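Local coordinates for methionyl-tRNA formyltransferase (Clostridium thermocellum, PDB 1ZGH), which probably transfers a formyl group from 10-formyltetrahydrofolate to the amino group of methionine on initiator tRNA, at residues 152-157 with 216-221. Sequence-based numbering, arbitrary orientation.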
# COMPACT_ATOMS: atom_id res chain seq x y z
N LEU A 152 3.63 -12.49 1.44
CA LEU A 152 3.82 -11.85 0.14
C LEU A 152 3.80 -12.82 -1.08
O LEU A 152 4.41 -12.56 -2.11
CB LEU A 152 5.14 -11.05 0.15
CG LEU A 152 5.22 -9.91 1.18
CD1 LEU A 152 6.59 -9.24 1.07
CD2 LEU A 152 4.14 -8.89 0.96
N TYR A 153 3.07 -13.92 -0.96
CA TYR A 153 2.81 -14.77 -2.10
C TYR A 153 1.63 -14.22 -2.94
O TYR A 153 0.73 -13.56 -2.38
CB TYR A 153 2.48 -16.19 -1.66
CG TYR A 153 3.60 -17.01 -1.12
CD1 TYR A 153 4.35 -17.86 -1.96
CD2 TYR A 153 3.90 -16.98 0.24
CE1 TYR A 153 5.40 -18.65 -1.42
CE2 TYR A 153 4.93 -17.78 0.75
CZ TYR A 153 5.67 -18.59 -0.09
OH TYR A 153 6.65 -19.35 0.48
N GLY A 154 1.61 -14.55 -4.23
CA GLY A 154 0.49 -14.12 -5.16
C GLY A 154 0.77 -12.84 -5.96
O GLY A 154 1.89 -12.34 -6.01
N THR A 155 -0.27 -12.29 -6.57
CA THR A 155 -0.14 -11.08 -7.38
C THR A 155 -0.18 -9.86 -6.44
O THR A 155 -0.65 -9.95 -5.31
CB THR A 155 -1.33 -11.01 -8.36
OG1 THR A 155 -2.56 -10.87 -7.63
CG2 THR A 155 -1.37 -12.30 -9.38
N ALA A 156 0.22 -8.70 -6.95
CA ALA A 156 0.06 -7.46 -6.21
C ALA A 156 -1.36 -7.25 -5.70
O ALA A 156 -1.53 -6.91 -4.53
CB ALA A 156 0.54 -6.29 -7.01
N GLU A 157 -2.37 -7.42 -6.57
CA GLU A 157 -3.74 -7.29 -6.20
C GLU A 157 -4.14 -8.19 -5.04
O GLU A 157 -4.78 -7.71 -4.09
CB GLU A 157 -4.71 -7.46 -7.38
CG GLU A 157 -6.21 -7.14 -7.04
CD GLU A 157 -6.92 -6.33 -8.10
OE1 GLU A 157 -8.16 -6.31 -8.09
OE2 GLU A 157 -6.24 -5.69 -8.92
N ARG A 216 3.99 -11.07 -11.40
CA ARG A 216 3.01 -11.04 -10.32
C ARG A 216 3.02 -9.73 -9.49
O ARG A 216 1.96 -9.27 -9.09
CB ARG A 216 3.15 -12.23 -9.38
CG ARG A 216 4.28 -12.13 -8.35
CD ARG A 216 4.48 -13.50 -7.74
NE ARG A 216 5.64 -13.59 -6.87
CZ ARG A 216 5.66 -13.28 -5.58
NH1 ARG A 216 4.57 -12.85 -4.94
NH2 ARG A 216 6.77 -13.44 -4.91
N MSE A 217 4.21 -9.17 -9.27
CA MSE A 217 4.38 -8.01 -8.38
C MSE A 217 3.85 -6.74 -9.04
O MSE A 217 3.57 -5.78 -8.34
CB MSE A 217 5.82 -7.81 -7.93
CG MSE A 217 6.73 -7.05 -8.92
SE MSE A 217 8.59 -7.07 -8.38
CE MSE A 217 9.28 -5.64 -9.67
N LEU A 218 3.71 -6.76 -10.37
CA LEU A 218 3.11 -5.67 -11.14
C LEU A 218 1.68 -5.89 -11.67
O LEU A 218 1.14 -5.04 -12.40
CB LEU A 218 4.06 -5.31 -12.29
CG LEU A 218 5.43 -4.83 -11.80
CD1 LEU A 218 6.49 -4.94 -12.88
CD2 LEU A 218 5.36 -3.45 -11.24
N ASP A 219 1.06 -7.02 -11.27
CA ASP A 219 -0.25 -7.45 -11.68
C ASP A 219 -1.28 -7.00 -10.65
O ASP A 219 -1.66 -7.73 -9.73
CB ASP A 219 -0.22 -8.96 -11.90
CG ASP A 219 -1.47 -9.51 -12.55
OD1 ASP A 219 -2.46 -8.76 -12.83
OD2 ASP A 219 -1.50 -10.75 -12.73
N GLY A 220 -1.73 -5.76 -10.81
CA GLY A 220 -2.75 -5.20 -9.93
C GLY A 220 -3.28 -3.87 -10.41
O GLY A 220 -2.62 -3.19 -11.20
N GLU A 221 -4.44 -3.49 -9.88
CA GLU A 221 -5.18 -2.33 -10.34
C GLU A 221 -4.29 -1.12 -10.31
O GLU A 221 -3.74 -0.75 -9.25
CB GLU A 221 -6.42 -2.15 -9.44
CG GLU A 221 -7.38 -1.07 -9.80
CD GLU A 221 -8.51 -1.06 -8.81
OE1 GLU A 221 -9.32 -2.05 -8.82
OE2 GLU A 221 -8.52 -0.11 -8.00
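R216, in the last turn of helix 208-217, grips the turn into helix 156-178 through one nitrogen. Its NH1 donates to L152 O at 2.8 Å and G154 O at 2.9 Å, both nearly straight. Both oxygens lie in the guanidinium plane, at its edge, G154 O using a lone pair. With CG between the backbone N and carbonyl carbon (chi1 79°) and the chain extended to NE, CD passes within 3.3 Å of G154 O. A salt bridge from NE to D213 should further limit the group's rotation.

R216 O accepts from A156 N at 2.8 Å and, on the opposite face of the carbonyl plane, from D219 N. E157 N follows with a bond to D219 O at 3.3 Å. A156 CB points toward 216-221, 3.3 Å from M217 O. E157 sends its bent chain across to E221, where OE2 accepts from E221 N at 3.0 Å, nearly along its C-O axis but in a bent bond (137°). E221 OE1 hydrogen-bonds S40 OG but lies 4.5 Å from E157 OE1, which would probably raise the proton affinity of one acid.

Two backbone bonds thus combine with three from side chains: at and just beyond the end of helix 208-217, R216 O and D219 O supply acceptors that A156 N and E157 N lack in their own helix, while the guanidinium satisfies L152 O and G154 O before it.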